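Local structure of putative uncharacterized protein (Pyrococcus furiosus, 3VR0) at residues 138-143 with 194-199; 142-147 with 211-216; 150-155 with 220-225; 155-160 with 179-184; 170-175 with 232-237. The protein acts as a proteasome activator in this archaeon, although its fold is that of the PAC2 family of proteasome assembly chaperones. One frame throughout, in Å; residues are numbered along the deposited sequence.

In the fold
Contacts 2 and 4 lie within one mixed beta sheet, contact 1 sets helix 192-202 on it, and contacts 3 and 5 join a loop and a helix end to helix 221-235. Contact 2 pairs strands 137-145 and 206-214; contact 4 pairs 155-159 with 179-181, an outermost strand of the sheet within this chain. Strand 206-214 pairs on its other edge with 155-159. Contacts 3 and 5 use opposite ends of helix 221-235, their centres about 17 Å apart. Contacts 2 and 3 lie closest, centres about 8 Å apart, joined by a salt bridge and a probable hydrogen bond. Contacts 1 and 4 touch the second subunit; C175 SG of contact 5 ligates a gold ion.

Contact 1. Residues 138-143 with 194-199; sequences IITMGG and GLLLGI
In L197 the side chain leaves with CG anti to the carbonyl carbon (chi1 -63°), and in I138 it is CG2 that stands anti to the backbone N; these settings bring L197 CD2 against I138 CG2 at 3.7 Å. The two side chains slide past each other in opposite directions, and L197 CD2 also lies along I138 CB. The other methyl, CD1, goes to T140: L197 and T140 reach toward each other tip to tip, with CD1 3.8 Å from OG1. T140 has its OG1 between the backbone N and the carbonyl carbon (chi1 62°), where it hydrogen-bonds to A193 O in the turn of helix just before 194-199, while its CG2 faces L196 CB at 4.3 Å. One small residue thus offers a methyl to the leucines and a hydroxyl that bonds the A193 carbonyl. This is helix-on-sheet packing of an alpha/beta fold, helix 192-202 on strand 137-145: segments 194-199 and 138-143 run nearly antiparallel, at 157°, their axes 8.6 Å apart. Every second strand residue, I138 and T140, turns to this helix, whereas I139 and M141 face helix 221-235 on the reverse of the sheet. A branched isoleucine fits beside the helix backbone, its CD1 lying 3.6 Å from L196 O. The helix also meets the second subunit: L195, L197 and I199 pack on its Q73, V82 and L84.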
# COMPACT_ATOMS: atom_id res chain seq x y z
N ILE C 138 -23.72 -6.56 19.01
CA ILE C 138 -22.33 -7.01 18.87
C ILE C 138 -21.61 -6.86 20.18
O ILE C 138 -21.73 -5.83 20.81
CB ILE C 138 -21.61 -6.13 17.84
CG1 ILE C 138 -22.27 -6.24 16.48
CG2 ILE C 138 -20.16 -6.52 17.68
CD1 ILE C 138 -21.99 -5.00 15.50
N ILE C 139 -20.80 -7.84 20.58
CA ILE C 139 -19.95 -7.66 21.74
C ILE C 139 -18.53 -7.94 21.28
O ILE C 139 -18.27 -9.00 20.74
CB ILE C 139 -20.35 -8.67 22.86
CG1 ILE C 139 -21.80 -8.41 23.34
CG2 ILE C 139 -19.39 -8.53 24.02
CD1 ILE C 139 -22.24 -9.41 24.48
N THR C 140 -17.60 -6.99 21.45
CA THR C 140 -16.21 -7.30 21.07
C THR C 140 -15.34 -7.45 22.32
O THR C 140 -15.54 -6.78 23.30
CB THR C 140 -15.61 -6.24 20.12
OG1 THR C 140 -15.61 -5.01 20.79
CG2 THR C 140 -16.50 -6.04 18.85
N MET C 141 -14.37 -8.34 22.25
CA MET C 141 -13.54 -8.66 23.35
C MET C 141 -12.13 -8.43 22.88
O MET C 141 -11.78 -8.80 21.76
CB MET C 141 -13.72 -10.14 23.71
CG MET C 141 -15.24 -10.50 23.99
SD MET C 141 -15.33 -12.17 24.63
CE MET C 141 -14.56 -13.10 23.34
N GLY C 142 -11.31 -7.88 23.76
CA GLY C 142 -9.88 -7.78 23.50
C GLY C 142 -9.11 -7.21 24.70
O GLY C 142 -9.58 -7.23 25.84
N GLY C 143 -7.91 -6.69 24.42
CA GLY C 143 -7.00 -6.18 25.46
C GLY C 143 -6.82 -4.67 25.41
O GLY C 143 -7.04 -4.03 24.37
N GLY C 194 -12.78 -2.65 17.36
CA GLY C 194 -13.34 -1.33 17.15
C GLY C 194 -14.19 -1.21 15.91
O GLY C 194 -15.30 -0.71 15.99
N LEU C 195 -13.66 -1.61 14.74
CA LEU C 195 -14.39 -1.38 13.48
C LEU C 195 -15.76 -2.08 13.42
O LEU C 195 -16.72 -1.51 12.87
CB LEU C 195 -13.58 -1.87 12.27
CG LEU C 195 -12.31 -1.09 11.90
CD1 LEU C 195 -11.89 -1.44 10.50
CD2 LEU C 195 -12.56 0.45 12.08
N LEU C 196 -15.87 -3.29 14.00
CA LEU C 196 -17.21 -3.96 14.00
C LEU C 196 -18.25 -3.08 14.60
O LEU C 196 -19.37 -3.00 14.09
CB LEU C 196 -17.18 -5.33 14.68
CG LEU C 196 -16.32 -6.32 13.89
CD1 LEU C 196 -16.12 -7.66 14.68
CD2 LEU C 196 -16.90 -6.60 12.52
N LEU C 197 -17.90 -2.41 15.69
CA LEU C 197 -18.89 -1.54 16.36
C LEU C 197 -19.06 -0.25 15.56
O LEU C 197 -20.21 0.22 15.34
CB LEU C 197 -18.46 -1.21 17.79
CG LEU C 197 -18.36 -2.44 18.71
CD1 LEU C 197 -17.78 -2.01 20.03
CD2 LEU C 197 -19.77 -3.09 18.93
N GLY C 198 -17.93 0.33 15.12
CA GLY C 198 -18.01 1.63 14.38
C GLY C 198 -18.78 1.54 13.10
O GLY C 198 -19.64 2.35 12.82
N ILE C 199 -18.49 0.50 12.33
CA ILE C 199 -19.22 0.26 11.09
C ILE C 199 -20.60 -0.24 11.40
O ILE C 199 -21.58 0.16 10.75
CB ILE C 199 -18.48 -0.74 10.17
CG1 ILE C 199 -17.05 -0.21 9.83
CG2 ILE C 199 -19.29 -0.94 8.86
CD1 ILE C 199 -16.12 -1.28 9.27

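Contact 2. Residues 142-147 with 211-216; sequences GGYQVP and LGESLG
Y144 N donates to G212 O at 2.7 Å, and the same oxygen also takes a CA-H...O contact from G143 CA, 3.2 Å away. G142 O is used in a similar double way: G212 N donates to it at 2.9 Å while L211 CA lies close by. Next along, S214 N donates to Y144 O, and V146 N carries the series beyond the end of the strand by donating to S214 O at 3.0 Å. The result is a twisted parallel pairing of strands 137-145 and 206-214, with G142 opposite L211, G143 opposite G212, Y144 opposite E213 and Q145 opposite S214. Glycine suits the start of this pairing, since L211 brings CD2 against the backbone of G142, 3.4 Å from its carbonyl C, where a side chain would be cramped. On the same face Y144 rests its CB on L211 CB at 4.1 Å; with CG anti to the backbone N (chi1 -180°) the ring then leans outward, obliquely past E213 CG. The carboxylate of E213 reaches on to a salt bridge with R154, and S214 OG bonds to D220. L215 CD2 closes the loop end near V146 O. Cohesion between these strands therefore rests chiefly on backbone bonds, leaving the polar ends of E213 and S214 to tie the C-terminal end of strand 206-214 to the loop before strand 155-159 and to the N-cap of helix 221-235.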
# COMPACT_ATOMS: atom_id res chain seq x y z
N GLY C 142 -11.31 -7.88 23.76
CA GLY C 142 -9.88 -7.78 23.50
C GLY C 142 -9.11 -7.21 24.70
O GLY C 142 -9.58 -7.23 25.84
N GLY C 143 -7.91 -6.69 24.42
CA GLY C 143 -7.00 -6.18 25.46
C GLY C 143 -6.82 -4.67 25.41
O GLY C 143 -7.04 -4.03 24.37
N TYR C 144 -6.42 -4.11 26.55
CA TYR C 144 -6.03 -2.72 26.65
C TYR C 144 -4.62 -2.67 27.24
O TYR C 144 -4.42 -3.05 28.39
CB TYR C 144 -7.01 -1.94 27.52
CG TYR C 144 -6.66 -0.48 27.66
CD1 TYR C 144 -7.08 0.45 26.70
CD2 TYR C 144 -5.92 -0.02 28.76
CE1 TYR C 144 -6.76 1.78 26.82
CE2 TYR C 144 -5.59 1.33 28.88
CZ TYR C 144 -6.02 2.22 27.91
OH TYR C 144 -5.71 3.55 28.03
N GLN C 145 -3.66 -2.26 26.42
CA GLN C 145 -2.23 -2.28 26.74
C GLN C 145 -1.89 -1.33 27.89
O GLN C 145 -2.25 -0.15 27.86
CB GLN C 145 -1.40 -1.92 25.50
CG GLN C 145 0.07 -1.53 25.77
CD GLN C 145 0.99 -2.72 25.86
OE1 GLN C 145 2.07 -2.75 25.26
NE2 GLN C 145 0.56 -3.71 26.61
N VAL C 146 -1.19 -1.87 28.89
CA VAL C 146 -0.92 -1.17 30.15
C VAL C 146 0.54 -1.46 30.61
O VAL C 146 1.03 -2.58 30.45
CB VAL C 146 -2.02 -1.60 31.20
CG1 VAL C 146 -1.49 -2.59 32.22
CG2 VAL C 146 -2.69 -0.41 31.82
N PRO C 147 1.26 -0.44 31.14
CA PRO C 147 2.67 -0.69 31.49
C PRO C 147 2.90 -1.68 32.67
O PRO C 147 3.97 -2.29 32.77
CB PRO C 147 3.22 0.71 31.79
CG PRO C 147 2.03 1.51 32.21
CD PRO C 147 0.82 0.91 31.54
N LEU C 211 -12.65 -4.43 26.95
CA LEU C 211 -11.22 -4.64 26.83
C LEU C 211 -10.58 -4.77 28.20
O LEU C 211 -10.82 -3.95 29.08
CB LEU C 211 -10.55 -3.48 26.06
CG LEU C 211 -10.98 -3.14 24.63
CD1 LEU C 211 -10.21 -1.93 24.16
CD2 LEU C 211 -10.65 -4.30 23.73
N GLY C 212 -9.73 -5.77 28.35
CA GLY C 212 -9.10 -6.04 29.59
C GLY C 212 -7.67 -5.55 29.63
O GLY C 212 -6.91 -5.72 28.66
N GLU C 213 -7.29 -5.01 30.79
CA GLU C 213 -5.93 -4.58 31.03
C GLU C 213 -4.99 -5.75 30.95
O GLU C 213 -5.23 -6.79 31.52
CB GLU C 213 -5.79 -3.89 32.39
CG GLU C 213 -6.41 -2.52 32.43
CD GLU C 213 -6.43 -1.94 33.84
OE1 GLU C 213 -6.41 -2.74 34.82
OE2 GLU C 213 -6.50 -0.69 33.96
N SER C 214 -3.90 -5.55 30.21
CA SER C 214 -2.95 -6.60 29.93
C SER C 214 -1.57 -5.98 29.70
O SER C 214 -1.47 -4.84 29.23
CB SER C 214 -3.35 -7.34 28.66
OG SER C 214 -2.45 -8.40 28.43
N LEU C 215 -0.53 -6.75 30.00
CA LEU C 215 0.84 -6.33 29.74
C LEU C 215 1.03 -6.32 28.23
O LEU C 215 1.61 -5.37 27.66
CB LEU C 215 1.85 -7.26 30.42
CG LEU C 215 1.78 -7.39 31.96
CD1 LEU C 215 2.98 -8.20 32.48
CD2 LEU C 215 1.64 -6.03 32.72
N GLY C 216 0.52 -7.35 27.57
CA GLY C 216 0.35 -7.31 26.13
C GLY C 216 1.26 -8.19 25.30
O GLY C 216 0.89 -8.58 24.19

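Contact 3. Residues 150-155 with 220-225; sequences QGEPRV and DAKAAK
K222 and E152 cross at about a right angle and meet at their charged ends, K222 NZ lying 2.8 Å from E152 OE1 in a hydrogen-bonded salt bridge. The ammonium comes from above the carboxylate plane, 43° out of it. Both chains bend to manage this: the lysine starts extended, CG anti to the backbone N (chi1 171°), and kinks only at its far end, whereas the glutamate folds early, at chi2 (-57°). Next to the bridge is P153, whose rigid ring the lysine also crosses; K222 CE passes 3.8 Å from P153 CD. Farther in, P153 CB meets A223 CB at 4.3 Å, a small residue that lets the ring come close to the helix. With K222 cut back to an alanine, the E152 carboxylate would probably lose its positive mate, and P153 CD and CG the aliphatic chain against them. D220 is the N-cap of the helix, its OD1 accepting from A223 N at 3.2 Å, as suits a short acidic side chain. Within the fold, the contact presses the loop before strand 155-159 on the first turn of helix 221-235; A221 and A224 face L48 of helix 45-57, while K222 also touches helix 242-256.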
# COMPACT_ATOMS: atom_id res chain seq x y z
N GLN C 150 -1.70 -3.79 38.62
CA GLN C 150 -1.82 -3.78 40.07
C GLN C 150 -2.92 -4.71 40.52
O GLN C 150 -4.06 -4.29 40.73
CB GLN C 150 -2.08 -2.35 40.56
CG GLN C 150 -0.80 -1.55 40.89
CD GLN C 150 -0.94 -0.03 40.68
OE1 GLN C 150 0.04 0.65 40.33
NE2 GLN C 150 -2.16 0.49 40.88
N GLY C 151 -2.58 -5.99 40.66
CA GLY C 151 -3.51 -7.00 41.15
C GLY C 151 -4.52 -7.51 40.13
O GLY C 151 -4.15 -8.17 39.16
N GLU C 152 -5.79 -7.20 40.37
CA GLU C 152 -6.86 -7.72 39.51
C GLU C 152 -7.03 -6.92 38.21
O GLU C 152 -7.15 -5.68 38.23
CB GLU C 152 -8.18 -7.85 40.29
CG GLU C 152 -8.10 -8.88 41.44
CD GLU C 152 -7.68 -10.28 40.97
OE1 GLU C 152 -6.52 -10.69 41.22
OE2 GLU C 152 -8.51 -10.99 40.35
N PRO C 153 -6.98 -7.62 37.06
CA PRO C 153 -7.22 -6.96 35.79
C PRO C 153 -8.60 -6.29 35.77
O PRO C 153 -9.60 -6.88 36.18
CB PRO C 153 -7.10 -8.09 34.76
CG PRO C 153 -7.24 -9.37 35.55
CD PRO C 153 -6.60 -9.03 36.87
N ARG C 154 -8.62 -5.02 35.38
CA ARG C 154 -9.84 -4.29 35.18
C ARG C 154 -10.33 -4.50 33.72
O ARG C 154 -9.56 -4.93 32.86
CB ARG C 154 -9.59 -2.81 35.51
CG ARG C 154 -8.92 -2.58 36.90
CD ARG C 154 -9.07 -1.20 37.49
NE ARG C 154 -8.76 -0.08 36.59
CZ ARG C 154 -7.58 0.53 36.49
NH1 ARG C 154 -7.43 1.55 35.65
NH2 ARG C 154 -6.53 0.12 37.20
N VAL C 155 -11.61 -4.20 33.47
CA VAL C 155 -12.23 -4.32 32.15
C VAL C 155 -12.82 -3.01 31.73
O VAL C 155 -13.65 -2.47 32.44
CB VAL C 155 -13.35 -5.42 32.13
CG1 VAL C 155 -14.32 -5.21 30.93
CG2 VAL C 155 -12.72 -6.77 32.08
N ASP C 220 -2.28 -13.79 27.74
CA ASP C 220 -2.85 -13.36 29.01
C ASP C 220 -4.18 -14.08 29.39
O ASP C 220 -5.26 -13.50 29.32
CB ASP C 220 -3.03 -11.85 28.98
CG ASP C 220 -3.16 -11.25 30.35
OD1 ASP C 220 -3.32 -11.99 31.34
OD2 ASP C 220 -3.12 -10.00 30.43
N ALA C 221 -4.06 -15.33 29.80
CA ALA C 221 -5.23 -16.15 30.18
C ALA C 221 -6.07 -15.53 31.25
O ALA C 221 -7.29 -15.68 31.22
CB ALA C 221 -4.81 -17.54 30.57
N LYS C 222 -5.43 -14.80 32.19
CA LYS C 222 -6.15 -14.22 33.35
C LYS C 222 -6.97 -12.98 32.99
O LYS C 222 -8.05 -12.75 33.55
CB LYS C 222 -5.15 -13.92 34.51
CG LYS C 222 -5.69 -13.11 35.72
CD LYS C 222 -4.79 -13.37 36.98
CE LYS C 222 -4.68 -12.15 37.91
NZ LYS C 222 -5.94 -11.87 38.70
N ALA C 223 -6.45 -12.15 32.08
CA ALA C 223 -7.27 -11.04 31.64
C ALA C 223 -8.42 -11.59 30.76
O ALA C 223 -9.53 -11.08 30.80
CB ALA C 223 -6.44 -9.91 30.94
N ALA C 224 -8.13 -12.63 30.00
CA ALA C 224 -9.16 -13.32 29.18
C ALA C 224 -10.32 -13.77 30.09
O ALA C 224 -11.51 -13.51 29.80
CB ALA C 224 -8.55 -14.49 28.46
N LYS C 225 -9.97 -14.39 31.21
CA LYS C 225 -10.95 -14.78 32.23
C LYS C 225 -11.84 -13.60 32.63
O LYS C 225 -13.08 -13.70 32.63
CB LYS C 225 -10.27 -15.43 33.46
CG LYS C 225 -11.29 -15.78 34.56
CD LYS C 225 -10.75 -16.78 35.56
CE LYS C 225 -11.66 -16.86 36.77
NZ LYS C 225 -10.87 -17.36 37.95

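Contact 4. Residues 155-160 with 179-184; sequences VLAAVT and VIWRED
A157 places its CB over the six-membered ring of W181, 3.9 Å from the ring centroid and 6° off the normal, a CH-pi contact to which a lone methyl is well suited. V159 meets the same ring at its edge, CG1 3.7 Å from W181 CZ3, and V179 CG1 closes on A157 CB at 3.8 Å. On the other face L156 and I180 point the same way side by side, with L156 CD2 3.8 Å from I180 CB. Parallel-strand bonds run between, from I180 N to V155 O, A157 N to I180 O and R182 N to A157 O. Outward, R182 lays its CG along L156 CB at 3.7 Å, and its guanidinium has L156 CD1 over one face. A bend at chi3 (73°) turns the guanidinium to D184, which it grips side-on: NE meets OD1 at 3.0 Å and NH2 meets OD2 at 2.7 Å, both on syn lone pairs, while NH1 reaches L156 O through a water. A methionine in place of R182 would probably leave D184 without its positive partner and free to turn. Helix 164-172 completes the beta-alpha-beta unit, packing I165 on V159 and W181, while S80 of the second subunit touches A158 and W181.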
# COMPACT_ATOMS: atom_id res chain seq x y z
N VAL C 155 -11.61 -4.20 33.47
CA VAL C 155 -12.23 -4.32 32.15
C VAL C 155 -12.82 -3.01 31.73
O VAL C 155 -13.65 -2.47 32.44
CB VAL C 155 -13.35 -5.42 32.13
CG1 VAL C 155 -14.32 -5.21 30.93
CG2 VAL C 155 -12.72 -6.77 32.08
N LEU C 156 -12.41 -2.48 30.56
CA LEU C 156 -12.87 -1.18 30.15
C LEU C 156 -13.97 -1.33 29.11
O LEU C 156 -13.82 -2.11 28.15
CB LEU C 156 -11.71 -0.40 29.54
CG LEU C 156 -10.36 -0.31 30.25
CD1 LEU C 156 -9.42 0.53 29.37
CD2 LEU C 156 -10.53 0.37 31.59
N ALA C 157 -15.04 -0.55 29.26
CA ALA C 157 -16.26 -0.70 28.50
C ALA C 157 -16.55 0.57 27.76
O ALA C 157 -16.34 1.65 28.30
CB ALA C 157 -17.47 -1.02 29.45
N ALA C 158 -17.01 0.44 26.52
CA ALA C 158 -17.57 1.53 25.76
C ALA C 158 -18.63 0.93 24.85
O ALA C 158 -18.55 -0.24 24.49
CB ALA C 158 -16.46 2.27 24.96
N VAL C 159 -19.61 1.74 24.48
CA VAL C 159 -20.78 1.29 23.75
C VAL C 159 -20.96 2.18 22.53
O VAL C 159 -20.36 3.24 22.46
CB VAL C 159 -22.07 1.48 24.64
CG1 VAL C 159 -22.15 0.43 25.74
CG2 VAL C 159 -22.02 2.83 25.30
N THR C 160 -21.81 1.76 21.60
CA THR C 160 -22.05 2.50 20.38
C THR C 160 -23.09 3.59 20.55
O THR C 160 -23.17 4.51 19.73
CB THR C 160 -22.62 1.58 19.31
OG1 THR C 160 -23.83 1.01 19.79
CG2 THR C 160 -21.61 0.47 18.93
N VAL C 179 -15.67 -3.22 36.19
CA VAL C 179 -15.89 -2.75 34.84
C VAL C 179 -15.89 -1.23 34.85
O VAL C 179 -16.83 -0.62 35.39
CB VAL C 179 -17.26 -3.25 34.24
CG1 VAL C 179 -17.56 -2.56 32.90
CG2 VAL C 179 -17.26 -4.78 34.07
N ILE C 180 -14.85 -0.64 34.26
CA ILE C 180 -14.73 0.81 34.16
C ILE C 180 -15.35 1.31 32.88
O ILE C 180 -14.98 0.86 31.81
CB ILE C 180 -13.24 1.25 34.17
CG1 ILE C 180 -12.54 0.71 35.42
CG2 ILE C 180 -13.12 2.78 34.04
CD1 ILE C 180 -13.37 0.86 36.69
N TRP C 181 -16.29 2.24 33.01
CA TRP C 181 -16.89 2.94 31.89
C TRP C 181 -15.98 4.07 31.36
O TRP C 181 -15.90 5.14 31.99
CB TRP C 181 -18.30 3.42 32.29
CG TRP C 181 -19.19 2.21 32.40
CD1 TRP C 181 -19.37 1.41 33.51
CD2 TRP C 181 -19.93 1.59 31.34
NE1 TRP C 181 -20.20 0.37 33.21
CE2 TRP C 181 -20.55 0.44 31.88
CE3 TRP C 181 -20.13 1.89 29.99
CZ2 TRP C 181 -21.37 -0.40 31.11
CZ3 TRP C 181 -20.95 1.06 29.23
CH2 TRP C 181 -21.56 -0.07 29.79
N ARG C 182 -15.32 3.83 30.21
CA ARG C 182 -14.15 4.62 29.73
C ARG C 182 -14.41 6.07 29.62
O ARG C 182 -15.42 6.48 29.06
CB ARG C 182 -13.70 4.15 28.35
CG ARG C 182 -13.20 2.75 28.33
CD ARG C 182 -12.88 2.37 26.93
NE ARG C 182 -11.68 3.03 26.47
CZ ARG C 182 -10.79 2.47 25.67
NH1 ARG C 182 -10.97 1.23 25.23
NH2 ARG C 182 -9.72 3.17 25.29
N GLU C 183 -13.50 6.89 30.12
CA GLU C 183 -13.69 8.34 29.94
C GLU C 183 -12.56 8.97 29.12
O GLU C 183 -12.51 10.19 29.00
CB GLU C 183 -13.81 9.06 31.29
CG GLU C 183 -14.77 8.45 32.33
CD GLU C 183 -14.72 9.20 33.68
OE1 GLU C 183 -13.70 9.87 33.97
OE2 GLU C 183 -15.71 9.11 34.45
N ASP C 184 -11.67 8.15 28.57
CA ASP C 184 -10.49 8.65 27.87
C ASP C 184 -10.86 9.16 26.48
O ASP C 184 -10.53 8.52 25.48
CB ASP C 184 -9.41 7.57 27.81
CG ASP C 184 -9.92 6.21 27.19
OD1 ASP C 184 -11.08 5.79 27.45
OD2 ASP C 184 -9.12 5.57 26.45
O HOH W 1 -13.45 -0.74 25.76

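Contact 5. Residues 170-175 with 232-237; sequences SKLEGC and TKILGL
K233 reaches out on a chain bent at chi2, chi3 and chi4 to set its NZ 2.9 Å from E173 O, just past the end of helix 164-172. The ammonium comes above the carbonyl plane, 37° out of it. On the way the lysine's aliphatic part passes close over K171 O and lies against the chain that follows, with CG 3.8 Å from C175 CB. The chain there makes a type II turn from L172 to C175, closed by C175 N donating to L172 O at 3.0 Å; G174, with phi 96°, suits the turn because a side chain would jam against the preceding carbonyl. Alongside, L172 and I234 cross obliquely, CG to CG1 3.8 Å apart, and K171 adds its CB against I234 CG1 at 4.0 Å. Helix 221-235 ends here too, in a Schellman motif with G236 at positive phi. C175 SG is a ligand of a bound gold ion, a soft sulfur suited to a soft metal. Because carbonyl oxygens gather at the C-terminal end of a helix, the positive charge of K233 probably finds a favourable field there, so that one lysine supplies both apolar cover and an electrostatic tie between two helix ends.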
# COMPACT_ATOMS: atom_id res chain seq x y z
N SER C 170 -26.99 -2.70 34.05
CA SER C 170 -27.98 -3.58 34.71
C SER C 170 -27.56 -5.02 34.62
O SER C 170 -27.49 -5.72 35.64
CB SER C 170 -29.35 -3.46 34.06
OG SER C 170 -29.74 -2.12 33.99
N LYS C 171 -27.26 -5.46 33.40
CA LYS C 171 -26.88 -6.85 33.14
C LYS C 171 -25.67 -7.23 33.95
O LYS C 171 -25.54 -8.37 34.34
CB LYS C 171 -26.56 -7.07 31.66
CG LYS C 171 -27.66 -6.69 30.73
CD LYS C 171 -28.68 -7.76 30.70
CE LYS C 171 -29.75 -7.46 29.67
NZ LYS C 171 -30.77 -8.54 29.80
N LEU C 172 -24.80 -6.25 34.19
CA LEU C 172 -23.51 -6.48 34.86
C LEU C 172 -23.56 -6.35 36.40
O LEU C 172 -22.62 -6.74 37.09
CB LEU C 172 -22.46 -5.51 34.32
CG LEU C 172 -21.84 -5.84 32.95
CD1 LEU C 172 -21.33 -4.57 32.29
CD2 LEU C 172 -20.73 -6.82 33.11
N GLU C 173 -24.64 -5.77 36.92
CA GLU C 173 -24.85 -5.63 38.37
C GLU C 173 -24.53 -6.98 39.07
O GLU C 173 -25.10 -8.02 38.73
CB GLU C 173 -26.30 -5.18 38.59
CG GLU C 173 -26.58 -4.39 39.87
CD GLU C 173 -27.51 -3.17 39.67
OE1 GLU C 173 -28.37 -3.15 38.74
OE2 GLU C 173 -27.37 -2.21 40.47
N GLY C 174 -23.56 -6.97 39.99
CA GLY C 174 -23.19 -8.18 40.75
C GLY C 174 -22.03 -9.01 40.23
O GLY C 174 -21.63 -10.03 40.82
N CYS C 175 -21.47 -8.58 39.11
CA CYS C 175 -20.36 -9.26 38.50
C CYS C 175 -19.14 -9.10 39.38
O CYS C 175 -18.96 -8.03 39.97
CB CYS C 175 -20.12 -8.63 37.13
SG CYS C 175 -18.72 -9.31 36.26
N THR C 232 -19.97 -13.34 29.66
CA THR C 232 -20.93 -14.37 30.11
C THR C 232 -21.93 -13.81 31.12
O THR C 232 -23.15 -14.06 31.05
CB THR C 232 -20.27 -15.60 30.66
OG1 THR C 232 -19.38 -15.25 31.73
CG2 THR C 232 -19.52 -16.36 29.54
N LYS C 233 -21.47 -12.92 31.99
CA LYS C 233 -22.42 -12.25 32.88
C LYS C 233 -23.49 -11.46 32.14
O LYS C 233 -24.68 -11.55 32.47
CB LYS C 233 -21.66 -11.41 33.93
CG LYS C 233 -22.36 -10.19 34.47
CD LYS C 233 -23.68 -10.50 35.18
CE LYS C 233 -23.49 -11.16 36.51
NZ LYS C 233 -24.50 -10.52 37.44
N ILE C 234 -23.11 -10.68 31.12
CA ILE C 234 -24.14 -10.01 30.31
C ILE C 234 -25.10 -10.99 29.60
O ILE C 234 -26.26 -10.67 29.34
CB ILE C 234 -23.48 -9.05 29.27
CG1 ILE C 234 -22.97 -7.79 29.95
CG2 ILE C 234 -24.42 -8.65 28.19
CD1 ILE C 234 -21.97 -6.99 29.16
N LEU C 235 -24.58 -12.16 29.22
CA LEU C 235 -25.34 -13.14 28.46
C LEU C 235 -26.28 -13.99 29.34
O LEU C 235 -27.23 -14.60 28.81
CB LEU C 235 -24.38 -14.03 27.66
CG LEU C 235 -23.53 -13.38 26.56
CD1 LEU C 235 -22.69 -14.46 25.94
CD2 LEU C 235 -24.40 -12.69 25.51
N GLY C 236 -26.03 -14.02 30.65
CA GLY C 236 -26.81 -14.85 31.58
C GLY C 236 -26.30 -16.27 31.60
O GLY C 236 -27.04 -17.21 31.88
N LEU C 237 -25.02 -16.46 31.31
CA LEU C 237 -24.48 -17.81 31.23
C LEU C 237 -23.47 -18.01 32.32
O LEU C 237 -22.81 -17.06 32.72
CB LEU C 237 -23.77 -18.05 29.90
CG LEU C 237 -24.66 -17.92 28.66
CD1 LEU C 237 -23.76 -17.76 27.46
CD2 LEU C 237 -25.64 -19.12 28.52